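Local atomic coordinates of Hen1 (Anabaena variabilis, PDB entry 3JWH), a protein that probably transfers a methyl group from S-adenosylmethionine to the 2'-oxygen of the 3'-terminal nucleotide of RNA. Residues 34-39 / 104-109; 55-60 / 85-90; 108-113 / 137-142; 187-192 / 202-207. All blocks are in the same frame, centred on the assembly; numbering follows the deposited sequence.

Contact 1: 34-39 / 104-109. With SAH (S-adenosyl-L-homocysteine), chain C.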
# COMPACT_ATOMS: atom_id res chain seq x y z
N ILE A 34 -5.14 6.90 -0.73
CA ILE A 34 -5.34 6.28 -2.01
C ILE A 34 -4.59 4.95 -2.03
O ILE A 34 -3.40 4.90 -1.84
CB ILE A 34 -4.88 7.20 -3.17
CG1 ILE A 34 -5.10 6.49 -4.50
CG2 ILE A 34 -3.42 7.56 -3.03
CD1 ILE A 34 -4.95 7.41 -5.74
N ASP A 35 -5.32 3.87 -2.29
CA ASP A 35 -4.74 2.54 -2.34
C ASP A 35 -4.44 2.09 -3.78
O ASP A 35 -5.35 1.75 -4.54
CB ASP A 35 -5.70 1.57 -1.67
CG ASP A 35 -5.10 0.20 -1.48
OD1 ASP A 35 -3.88 0.11 -1.21
OD2 ASP A 35 -5.85 -0.79 -1.57
N LEU A 36 -3.16 2.09 -4.14
CA LEU A 36 -2.74 1.73 -5.49
C LEU A 36 -2.58 0.21 -5.66
O LEU A 36 -1.74 -0.41 -5.02
CB LEU A 36 -1.45 2.46 -5.84
CG LEU A 36 -1.48 3.98 -5.57
CD1 LEU A 36 -0.09 4.56 -5.67
CD2 LEU A 36 -2.43 4.66 -6.55
N GLY A 37 -3.39 -0.37 -6.53
CA GLY A 37 -3.37 -1.80 -6.75
C GLY A 37 -4.24 -2.34 -5.63
O GLY A 37 -3.87 -3.28 -4.93
N CYS A 38 -5.41 -1.74 -5.47
CA CYS A 38 -6.34 -2.11 -4.40
C CYS A 38 -6.94 -3.51 -4.44
O CYS A 38 -7.47 -3.99 -3.44
CB CYS A 38 -7.45 -1.06 -4.33
SG CYS A 38 -8.59 -1.11 -5.71
N GLY A 39 -6.89 -4.17 -5.59
CA GLY A 39 -7.45 -5.50 -5.68
C GLY A 39 -8.91 -5.56 -5.27
O GLY A 39 -9.69 -4.66 -5.60
N ASP A 104 -3.11 12.41 1.45
CA ASP A 104 -2.17 12.42 2.56
C ASP A 104 -1.21 11.24 2.44
O ASP A 104 -0.03 11.36 2.75
CB ASP A 104 -2.91 12.32 3.88
CG ASP A 104 -3.76 13.52 4.15
OD1 ASP A 104 -3.32 14.63 3.82
OD2 ASP A 104 -4.86 13.36 4.71
N ALA A 105 -1.73 10.10 1.99
CA ALA A 105 -0.93 8.89 1.87
C ALA A 105 -1.37 7.98 0.74
O ALA A 105 -2.53 7.99 0.32
CB ALA A 105 -1.00 8.11 3.19
N ALA A 106 -0.42 7.21 0.24
CA ALA A 106 -0.65 6.24 -0.79
C ALA A 106 -0.22 4.90 -0.18
O ALA A 106 0.82 4.83 0.49
CB ALA A 106 0.21 6.55 -1.99
N THR A 107 -1.00 3.85 -0.36
CA THR A 107 -0.59 2.54 0.16
C THR A 107 -0.39 1.63 -1.03
O THR A 107 -1.17 1.65 -1.97
CB THR A 107 -1.66 1.92 1.10
OG1 THR A 107 -2.92 1.86 0.43
CG2 THR A 107 -1.77 2.72 2.39
N VAL A 108 0.67 0.84 -1.00
CA VAL A 108 0.98 -0.08 -2.09
C VAL A 108 1.18 -1.41 -1.34
O VAL A 108 2.30 -1.74 -0.92
CB VAL A 108 2.30 0.35 -2.79
CG1 VAL A 108 2.45 -0.37 -4.10
CG2 VAL A 108 2.34 1.87 -2.98
N ILE A 109 0.10 -2.16 -1.18
CA ILE A 109 0.11 -3.41 -0.43
C ILE A 109 0.22 -4.67 -1.26
O ILE A 109 -0.69 -5.00 -2.03
CB ILE A 109 -1.16 -3.51 0.43
CG1 ILE A 109 -1.41 -2.17 1.11
CG2 ILE A 109 -1.00 -4.61 1.49
CD1 ILE A 109 -0.26 -1.68 1.99
N SAH C . -3.55 -4.97 -2.30
CA SAH C . -4.55 -6.04 -2.42
CB SAH C . -3.95 -7.22 -3.18
CG SAH C . -3.46 -6.76 -4.56
SD SAH C . -2.66 -8.08 -5.54
C SAH C . -4.97 -6.52 -1.02
O SAH C . -4.35 -7.50 -0.56
OXT SAH C . -5.88 -5.89 -0.45
C5' SAH C . -1.90 -7.01 -6.81
C4' SAH C . -2.91 -5.98 -7.33
O4' SAH C . -2.20 -5.01 -8.13
C3' SAH C . -3.93 -6.65 -8.25
O3' SAH C . -5.21 -6.04 -8.09
C2' SAH C . -3.36 -6.33 -9.63
O2' SAH C . -4.41 -6.33 -10.60
C1' SAH C . -2.91 -4.90 -9.37
N9 SAH C . -1.98 -4.40 -10.41
C8 SAH C . -0.93 -5.06 -10.89
N7 SAH C . -0.30 -4.30 -11.78
C5 SAH C . -0.95 -3.15 -11.87
C6 SAH C . -0.78 -1.99 -12.62
N6 SAH C . 0.23 -1.89 -13.49
N1 SAH C . -1.65 -0.99 -12.48
C2 SAH C . -2.67 -1.09 -11.63
N3 SAH C . -2.86 -2.17 -10.90
C4 SAH C . -2.03 -3.21 -11.00
O HOH W 1 -2.23 -1.67 -2.59

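Contact 2: 55-60 / 85-90. With SAH (S-adenosyl-L-homocysteine), chain C.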
# COMPACT_ATOMS: atom_id res chain seq x y z
N GLN A 55 -11.30 10.22 3.29
CA GLN A 55 -11.41 9.91 1.88
C GLN A 55 -10.64 8.65 1.58
O GLN A 55 -9.48 8.50 1.98
CB GLN A 55 -10.88 11.06 1.03
CG GLN A 55 -10.93 10.77 -0.45
CD GLN A 55 -10.60 12.01 -1.29
OE1 GLN A 55 -9.97 12.94 -0.80
NE2 GLN A 55 -11.03 12.00 -2.54
N ILE A 56 -11.31 7.72 0.91
CA ILE A 56 -10.74 6.44 0.54
C ILE A 56 -10.84 6.26 -0.98
O ILE A 56 -11.93 6.25 -1.53
CB ILE A 56 -11.51 5.26 1.20
CG1 ILE A 56 -11.40 5.31 2.73
CG2 ILE A 56 -10.98 3.96 0.71
CD1 ILE A 56 -12.30 6.30 3.37
N THR A 57 -9.71 6.13 -1.66
CA THR A 57 -9.74 5.89 -3.09
C THR A 57 -8.92 4.65 -3.41
O THR A 57 -7.78 4.56 -2.99
CB THR A 57 -9.16 7.06 -3.90
OG1 THR A 57 -10.01 8.20 -3.76
CG2 THR A 57 -9.07 6.69 -5.37
N GLY A 58 -9.50 3.73 -4.17
CA GLY A 58 -8.81 2.51 -4.58
C GLY A 58 -8.60 2.50 -6.08
O GLY A 58 -9.52 2.77 -6.84
N VAL A 59 -7.38 2.16 -6.51
CA VAL A 59 -7.03 2.13 -7.92
C VAL A 59 -6.53 0.75 -8.34
O VAL A 59 -5.71 0.16 -7.65
CB VAL A 59 -5.90 3.17 -8.22
CG1 VAL A 59 -5.59 3.19 -9.72
CG2 VAL A 59 -6.30 4.56 -7.74
N ASP A 60 -7.02 0.23 -9.47
CA ASP A 60 -6.54 -1.06 -9.98
C ASP A 60 -6.73 -1.14 -11.49
O ASP A 60 -7.67 -0.57 -12.02
CB ASP A 60 -7.28 -2.23 -9.32
CG ASP A 60 -6.41 -3.49 -9.26
OD1 ASP A 60 -6.31 -4.22 -10.26
OD2 ASP A 60 -5.80 -3.72 -8.20
N ARG A 85 -17.19 9.11 0.75
CA ARG A 85 -15.74 9.11 0.96
C ARG A 85 -15.03 8.16 -0.01
O ARG A 85 -13.85 8.34 -0.32
CB ARG A 85 -15.44 8.72 2.41
CG ARG A 85 -15.85 9.77 3.43
CD ARG A 85 -16.20 9.18 4.80
NE ARG A 85 -15.11 8.46 5.44
CZ ARG A 85 -15.14 7.16 5.74
NH1 ARG A 85 -16.21 6.44 5.45
NH2 ARG A 85 -14.11 6.58 6.35
N LEU A 86 -15.75 7.16 -0.48
CA LEU A 86 -15.22 6.14 -1.38
C LEU A 86 -15.20 6.49 -2.87
O LEU A 86 -16.08 7.15 -3.38
CB LEU A 86 -16.02 4.85 -1.21
CG LEU A 86 -15.60 3.74 -2.18
CD1 LEU A 86 -14.20 3.25 -1.84
CD2 LEU A 86 -16.61 2.61 -2.12
N GLN A 87 -14.19 5.99 -3.56
CA GLN A 87 -14.03 6.22 -4.99
C GLN A 87 -13.21 5.06 -5.55
O GLN A 87 -12.16 4.71 -4.99
CB GLN A 87 -13.32 7.55 -5.22
CG GLN A 87 -13.52 8.18 -6.58
CD GLN A 87 -12.58 9.35 -6.81
OE1 GLN A 87 -12.39 10.20 -5.93
NE2 GLN A 87 -12.00 9.42 -8.00
N LEU A 88 -13.69 4.46 -6.63
CA LEU A 88 -13.03 3.35 -7.31
C LEU A 88 -12.61 3.79 -8.71
O LEU A 88 -13.41 4.32 -9.46
CB LEU A 88 -13.98 2.16 -7.40
CG LEU A 88 -13.73 0.97 -6.47
CD1 LEU A 88 -13.34 1.42 -5.09
CD2 LEU A 88 -14.96 0.12 -6.42
N ILE A 89 -11.35 3.56 -9.05
CA ILE A 89 -10.83 3.98 -10.34
C ILE A 89 -10.06 2.88 -11.07
O ILE A 89 -9.18 2.24 -10.49
CB ILE A 89 -9.86 5.16 -10.16
CG1 ILE A 89 -10.59 6.39 -9.63
CG2 ILE A 89 -9.16 5.47 -11.48
CD1 ILE A 89 -9.65 7.48 -9.17
N GLN A 90 -10.39 2.67 -12.35
CA GLN A 90 -9.66 1.69 -13.13
C GLN A 90 -8.51 2.46 -13.77
O GLN A 90 -8.70 3.58 -14.28
CB GLN A 90 -10.53 1.05 -14.23
CG GLN A 90 -9.85 -0.13 -14.96
CD GLN A 90 -8.77 0.30 -15.96
OE1 GLN A 90 -7.86 -0.48 -16.28
NE2 GLN A 90 -8.88 1.52 -16.48
N SAH C . -3.55 -4.97 -2.30
CA SAH C . -4.55 -6.04 -2.42
CB SAH C . -3.95 -7.22 -3.18
CG SAH C . -3.46 -6.76 -4.56
SD SAH C . -2.66 -8.08 -5.54
C SAH C . -4.97 -6.52 -1.02
O SAH C . -4.35 -7.50 -0.56
OXT SAH C . -5.88 -5.89 -0.45
C5' SAH C . -1.90 -7.01 -6.81
C4' SAH C . -2.91 -5.98 -7.33
O4' SAH C . -2.20 -5.01 -8.13
C3' SAH C . -3.93 -6.65 -8.25
O3' SAH C . -5.21 -6.04 -8.09
C2' SAH C . -3.36 -6.33 -9.63
O2' SAH C . -4.41 -6.33 -10.60
C1' SAH C . -2.91 -4.90 -9.37
N9 SAH C . -1.98 -4.40 -10.41
C8 SAH C . -0.93 -5.06 -10.89
N7 SAH C . -0.30 -4.30 -11.78
C5 SAH C . -0.95 -3.15 -11.87
C6 SAH C . -0.78 -1.99 -12.62
N6 SAH C . 0.23 -1.89 -13.49
N1 SAH C . -1.65 -0.99 -12.48
C2 SAH C . -2.67 -1.09 -11.63
N3 SAH C . -2.86 -2.17 -10.90
C4 SAH C . -2.03 -3.21 -11.00
O HOH W 2 -12.37 9.08 -2.59

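Contact 3: 108-113 / 137-142. With SAH (S-adenosyl-L-homocysteine), chain C.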
# COMPACT_ATOMS: atom_id res chain seq x y z
N VAL A 108 0.67 0.84 -1.00
CA VAL A 108 0.98 -0.08 -2.09
C VAL A 108 1.18 -1.41 -1.34
O VAL A 108 2.30 -1.74 -0.92
CB VAL A 108 2.30 0.35 -2.79
CG1 VAL A 108 2.45 -0.37 -4.10
CG2 VAL A 108 2.34 1.87 -2.98
N ILE A 109 0.10 -2.16 -1.18
CA ILE A 109 0.11 -3.41 -0.43
C ILE A 109 0.22 -4.67 -1.26
O ILE A 109 -0.69 -5.00 -2.03
CB ILE A 109 -1.16 -3.51 0.43
CG1 ILE A 109 -1.41 -2.17 1.11
CG2 ILE A 109 -1.00 -4.61 1.49
CD1 ILE A 109 -0.26 -1.68 1.99
N GLU A 110 1.33 -5.37 -1.09
CA GLU A 110 1.56 -6.61 -1.82
C GLU A 110 1.38 -6.35 -3.32
O GLU A 110 0.67 -7.08 -4.02
CB GLU A 110 0.58 -7.69 -1.35
CG GLU A 110 0.54 -7.86 0.19
CD GLU A 110 1.90 -8.24 0.81
OE1 GLU A 110 2.41 -9.35 0.52
OE2 GLU A 110 2.45 -7.44 1.58
N VAL A 111 2.02 -5.29 -3.80
CA VAL A 111 1.94 -4.93 -5.21
C VAL A 111 3.26 -5.01 -5.94
O VAL A 111 3.31 -5.56 -7.04
CB VAL A 111 1.37 -3.49 -5.39
CG1 VAL A 111 1.53 -3.03 -6.82
CG2 VAL A 111 -0.10 -3.47 -5.03
N ILE A 112 4.34 -4.48 -5.35
CA ILE A 112 5.65 -4.46 -6.01
C ILE A 112 6.18 -5.78 -6.57
O ILE A 112 6.81 -5.80 -7.63
CB ILE A 112 6.76 -3.84 -5.11
CG1 ILE A 112 6.88 -4.61 -3.79
CG2 ILE A 112 6.45 -2.38 -4.84
CD1 ILE A 112 8.00 -4.11 -2.90
N GLU A 113 5.94 -6.87 -5.87
CA GLU A 113 6.41 -8.17 -6.33
C GLU A 113 5.85 -8.57 -7.70
O GLU A 113 6.51 -9.30 -8.45
CB GLU A 113 6.05 -9.25 -5.30
CG GLU A 113 4.57 -9.27 -4.94
CD GLU A 113 4.25 -8.55 -3.64
OE1 GLU A 113 4.78 -7.43 -3.40
OE2 GLU A 113 3.45 -9.11 -2.85
N ILE A 137 3.06 3.95 2.13
CA ILE A 137 3.26 2.69 2.82
C ILE A 137 3.30 1.55 1.81
O ILE A 137 2.38 1.38 1.02
CB ILE A 137 2.16 2.45 3.88
CG1 ILE A 137 2.28 3.51 4.97
CG2 ILE A 137 2.30 1.04 4.51
CD1 ILE A 137 0.96 4.13 5.41
N VAL A 138 4.41 0.81 1.82
CA VAL A 138 4.64 -0.32 0.92
C VAL A 138 4.93 -1.62 1.71
O VAL A 138 5.80 -1.64 2.58
CB VAL A 138 5.87 -0.06 0.03
CG1 VAL A 138 6.10 -1.25 -0.92
CG2 VAL A 138 5.69 1.25 -0.73
N THR A 139 4.22 -2.70 1.41
CA THR A 139 4.50 -3.96 2.09
C THR A 139 4.73 -5.02 1.04
O THR A 139 4.13 -4.99 -0.03
CB THR A 139 3.34 -4.46 2.98
OG1 THR A 139 2.28 -4.94 2.15
CG2 THR A 139 2.81 -3.37 3.84
N THR A 140 5.62 -5.96 1.33
CA THR A 140 5.89 -7.02 0.39
C THR A 140 6.25 -8.28 1.18
O THR A 140 6.67 -8.19 2.34
CB THR A 140 7.04 -6.63 -0.56
OG1 THR A 140 7.05 -7.51 -1.69
CG2 THR A 140 8.39 -6.67 0.18
N PRO A 141 6.06 -9.46 0.59
CA PRO A 141 6.39 -10.68 1.34
C PRO A 141 7.90 -10.91 1.51
O PRO A 141 8.68 -10.67 0.59
CB PRO A 141 5.74 -11.79 0.50
CG PRO A 141 4.67 -11.07 -0.31
CD PRO A 141 5.37 -9.78 -0.67
N ASN A 142 8.29 -11.37 2.70
CA ASN A 142 9.69 -11.68 3.03
C ASN A 142 9.94 -13.12 2.55
O ASN A 142 9.61 -14.07 3.25
CB ASN A 142 9.88 -11.62 4.56
CG ASN A 142 11.28 -12.04 5.02
OD1 ASN A 142 12.05 -12.62 4.27
ND2 ASN A 142 11.59 -11.75 6.27
N SAH C . -3.55 -4.97 -2.30
CA SAH C . -4.55 -6.04 -2.42
CB SAH C . -3.95 -7.22 -3.18
CG SAH C . -3.46 -6.76 -4.56
SD SAH C . -2.66 -8.08 -5.54
C SAH C . -4.97 -6.52 -1.02
O SAH C . -4.35 -7.50 -0.56
OXT SAH C . -5.88 -5.89 -0.45
C5' SAH C . -1.90 -7.01 -6.81
C4' SAH C . -2.91 -5.98 -7.33
O4' SAH C . -2.20 -5.01 -8.13
C3' SAH C . -3.93 -6.65 -8.25
O3' SAH C . -5.21 -6.04 -8.09
C2' SAH C . -3.36 -6.33 -9.63
O2' SAH C . -4.41 -6.33 -10.60
C1' SAH C . -2.91 -4.90 -9.37
N9 SAH C . -1.98 -4.40 -10.41
C8 SAH C . -0.93 -5.06 -10.89
N7 SAH C . -0.30 -4.30 -11.78
C5 SAH C . -0.95 -3.15 -11.87
C6 SAH C . -0.78 -1.99 -12.62
N6 SAH C . 0.23 -1.89 -13.49
N1 SAH C . -1.65 -0.99 -12.48
C2 SAH C . -2.67 -1.09 -11.63
N3 SAH C . -2.86 -2.17 -10.90
C4 SAH C . -2.03 -3.21 -11.00
O HOH W 3 3.91 -3.75 -2.63

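Contact 4: 187-192 / 202-207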
# COMPACT_ATOMS: atom_id res chain seq x y z
N GLN A 187 11.47 4.19 6.93
CA GLN A 187 11.55 3.48 8.20
C GLN A 187 11.00 2.09 7.94
O GLN A 187 9.97 1.93 7.29
CB GLN A 187 10.71 4.17 9.28
CG GLN A 187 11.40 5.30 10.01
CD GLN A 187 12.66 4.83 10.73
OE1 GLN A 187 12.62 3.89 11.53
NE2 GLN A 187 13.78 5.50 10.45
N PHE A 188 11.69 1.07 8.43
CA PHE A 188 11.22 -0.29 8.24
C PHE A 188 10.52 -0.77 9.50
O PHE A 188 10.91 -0.41 10.61
CB PHE A 188 12.38 -1.20 7.87
CG PHE A 188 13.05 -0.79 6.59
CD1 PHE A 188 12.42 -0.99 5.37
CD2 PHE A 188 14.29 -0.16 6.62
CE1 PHE A 188 13.03 -0.57 4.18
CE2 PHE A 188 14.90 0.26 5.45
CZ PHE A 188 14.27 0.05 4.23
N GLN A 189 9.46 -1.54 9.32
CA GLN A 189 8.66 -2.04 10.42
C GLN A 189 8.01 -3.37 10.04
O GLN A 189 6.90 -3.38 9.52
CB GLN A 189 7.56 -1.04 10.76
CG GLN A 189 8.05 0.31 11.28
CD GLN A 189 7.04 1.43 11.08
OE1 GLN A 189 5.84 1.27 11.33
NE2 GLN A 189 7.52 2.59 10.63
N PRO A 190 8.70 -4.49 10.29
CA PRO A 190 8.10 -5.78 9.93
C PRO A 190 6.77 -5.95 10.68
O PRO A 190 6.62 -5.46 11.79
CB PRO A 190 9.16 -6.79 10.38
CG PRO A 190 9.80 -6.11 11.55
CD PRO A 190 9.95 -4.69 11.03
N ILE A 191 5.82 -6.64 10.06
CA ILE A 191 4.53 -6.82 10.71
C ILE A 191 4.30 -8.23 11.24
O ILE A 191 3.53 -8.43 12.18
CB ILE A 191 3.37 -6.40 9.77
CG1 ILE A 191 3.24 -7.37 8.60
CG2 ILE A 191 3.61 -4.99 9.25
CD1 ILE A 191 2.46 -8.63 8.92
N GLY A 192 4.97 -9.21 10.63
CA GLY A 192 4.81 -10.59 11.08
C GLY A 192 5.41 -10.87 12.46
O GLY A 192 5.12 -10.18 13.43
N THR A 202 6.24 -10.59 6.70
CA THR A 202 5.86 -9.43 5.89
C THR A 202 6.72 -8.20 6.20
O THR A 202 6.81 -7.75 7.35
CB THR A 202 4.37 -9.04 6.12
OG1 THR A 202 3.51 -10.12 5.75
CG2 THR A 202 4.01 -7.80 5.29
N GLN A 203 7.36 -7.67 5.16
CA GLN A 203 8.18 -6.46 5.30
C GLN A 203 7.31 -5.25 4.96
O GLN A 203 6.51 -5.30 4.02
CB GLN A 203 9.36 -6.49 4.33
CG GLN A 203 9.94 -7.85 4.06
CD GLN A 203 11.16 -7.77 3.18
OE1 GLN A 203 12.11 -7.06 3.50
NE2 GLN A 203 11.14 -8.50 2.08
N MET A 204 7.48 -4.17 5.71
CA MET A 204 6.72 -2.95 5.45
C MET A 204 7.68 -1.76 5.42
O MET A 204 8.67 -1.73 6.14
CB MET A 204 5.64 -2.74 6.53
CG MET A 204 4.84 -1.43 6.37
SD MET A 204 3.29 -1.35 7.31
CE MET A 204 3.83 -0.49 8.70
N ALA A 205 7.40 -0.80 4.55
CA ALA A 205 8.23 0.38 4.47
C ALA A 205 7.32 1.60 4.57
O ALA A 205 6.33 1.70 3.86
CB ALA A 205 8.99 0.41 3.18
N VAL A 206 7.64 2.48 5.51
CA VAL A 206 6.87 3.70 5.68
C VAL A 206 7.79 4.84 5.24
O VAL A 206 8.76 5.16 5.92
CB VAL A 206 6.44 3.90 7.15
CG1 VAL A 206 5.69 5.21 7.29
CG2 VAL A 206 5.53 2.75 7.59
N PHE A 207 7.49 5.42 4.08
CA PHE A 207 8.26 6.54 3.55
C PHE A 207 7.60 7.84 3.97
O PHE A 207 6.39 8.00 3.84
CB PHE A 207 8.29 6.52 2.02
CG PHE A 207 9.03 5.37 1.43
CD1 PHE A 207 10.39 5.47 1.16
CD2 PHE A 207 8.36 4.22 1.07
CE1 PHE A 207 11.05 4.45 0.52
CE2 PHE A 207 9.01 3.19 0.44
CZ PHE A 207 10.35 3.30 0.16

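Contact 1: 34-39 / 104-109
Asp35 and Thr107 meet obliquely across two neighbouring parallel strands, the central pair of a Rossmann-like class I methyltransferase sheet. The Thr107 hydroxyl gives its hydrogen to Asp35 OD1, OG1 to OD1 2.6 Å, arriving from above the carboxylate plane by 36°. Asp35 reaches it because CG stands anti to the backbone N (chi1 -171°), which swings the carboxylate over the neighbouring strand. A water 2.8 Å from the same OD1 takes the Ile109 N-H and can donate to OD1 or Leu36 O, so the buried OD1 has a hydroxyl and a water as neighbours. Exchanging this aspartate for a leucine would probably leave the Thr107 hydroxyl without its acceptor and the water less firmly placed. On the Ile34 face, Ile34 CG2 and Leu36 CD1 both rest on the Ala106 methyl, whose small size suits a position also packed by Leu127 of helix 117-131. Beyond the strand comes the glycine-rich turn of the cofactor site. Gly37 and Gly39 have positive phi, and a side chain at Gly37 would collide with the ribose O4' of S-adenosylhomocysteine. The ligand's amino N is held by two carbonyls, Gly37 O at 3.1 Å and Ile109 O at 2.9 Å.

Contact 2: 55-60 / 85-90
The CD1 methyl of Ile56 caps one face of the Arg85 guanidinium, offset toward its rim and 3.5 Å from NH2, an apolar cover for a charged group whose NE donates to Phe53 O and whose NH1 donates to Leu48 O and Gln82 O. The two residues lie at the start of a parallel pair in the Rossmann-like class I methyltransferase sheet. Strand 55-60 runs beside edge strand 86-90, the axes of the two short segments 14° apart, and the ladder includes Gly58 N to Gln87 O and Asp60 N to Ile89 O; the bond from Gln87 N to Ile56 O is weak.

On the other face of the sheet, Thr57 and Gln87 lie side by side and point the same way, while Thr57 CG2 crosses to Ile89 CD1 at 3.9 Å. With OG1 anti to the carbonyl carbon (chi1 -67°), the threonine turns its hydroxyl to a water 2.8 Å away and its methyl to the isoleucine; that hydroxyl also bonds to Tyr103. A valine here would probably keep the apolar packing but leave the water and Tyr103 without their shared partner.

An acidic residue at the end of the second strand, gripping the ribose diol, is a hallmark of this fold. Here it is Asp60, itself positioned by the backbone N-H groups of Gly39 and Ser62. The ribose O3' of S-adenosylhomocysteine donates to Asp60 OD2, at a modelled length too short to be trusted, and O2' donates to Asp60 OD1 at 2.9 Å.

Contact 3: 108-113 / 137-142
Glu110 and Glu113, in the turn and 3-10 segment after strand 105-109, accept hydrogen bonds from Thr139 and Thr140 of strand 135-141. Thr139 OG1 donates to Glu110 OE2 at 2.6 Å, using the anti lone pair of that oxygen, and the two side chains cross at about a right angle. Glu110, a residue of the ligand pocket, also forms a salt bridge through OE2 with Arg17 of helix 13-27. Thr140 OG1 donates to Glu113 OE1 at 2.8 Å, but from well above the carboxylate plane (64°). CG of Glu113 takes the crowded position between N and carbonyl carbon (chi1 54°), and the bent chain brings the carboxylate back to the threonine.

Backbone bonds join the same strands, with Val108 N 2.7 Å from Ile137 O. This parallel pairing closes a beta-alpha-beta unit of the Rossmann-like fold, with helix 117-131 as the crossover. A water carries the ladder on where the strands part, donating to Val108 O and Thr139 O and accepting from Val111 N at 2.7 Å.

Apolar contacts fill one face: Val108 and Val138 lie side by side, as suits branched residues in paired strands. Ile112 crosses both Val138 and Thr140 at about a right angle, CD1 lying 4.0 Å from Val138 CG1 and 3.6 Å from Thr140 CB.

Contact 4: 187-192 / 202-207
Segments 187-192 and 202-207 run antiparallel, their end-to-end directions 157° apart. Gln187 and Val206 form a hydrogen-bonded pair in which Val206 N reaches Gln187 O at 3.0 Å along an almost straight N-H line (179°). Phe188 and Ala205 are the adjacent non-hydrogen-bonded pair. Beyond the regular strand the pairing goes on through Gln189 N to Met204 O, 3.3 Å, and Ile191 N to Thr202 O, 3.1 Å; Pro190, which has no N-H to give, falls between these two donors.

This is the antiparallel end of the class I methyltransferase sheet, where strand 202-209 is inserted between strand 135-141 and the outermost strand 184-188. On the face turned to helix 13-27, Ile191 crosses Thr202 obliquely and tightly, its CD1 3.4 Å from Thr202 CB. Ile191 CG1 stands between its own N and carbonyl carbon (chi1 68°), which directs that branch at the threonine, while CG2 meets Met204 CB at 4.1 Å. Gln189 stretches its chain across the same strand: the amide NE2 touches Val206 CG2 at 3.6 Å and OE1 faces the Met204 methyl. On the other face the small Ala205 gives room to the Phe188 ring, whose CE1 is 4.3 Å from the alanine CB; Met204 O lies at the ring edge, near its plane.

All four contacts belong to one sheet and follow its order from edge to edge: contact 2, contact 1, contact 3, contact 4. Contacts 1 and 2 have centres about 9 Å apart and join through the neighbouring strands 32-36 and 55-60; contact 2 is nested within the chain loop that contact 1 closes. Contact 3 shares Val108 and Ile109 with contact 1, their centres about 10 Å apart, and contact 4 adds its strand directly to 135-141. Contacts 1, 2 and 3 all touch S-adenosylhomocysteine, at its ribose or amino end. Contact 4 stands back, the Thr202 side chain about 10 Å from the ligand, and its centre is about 24 Å from that of contact 2.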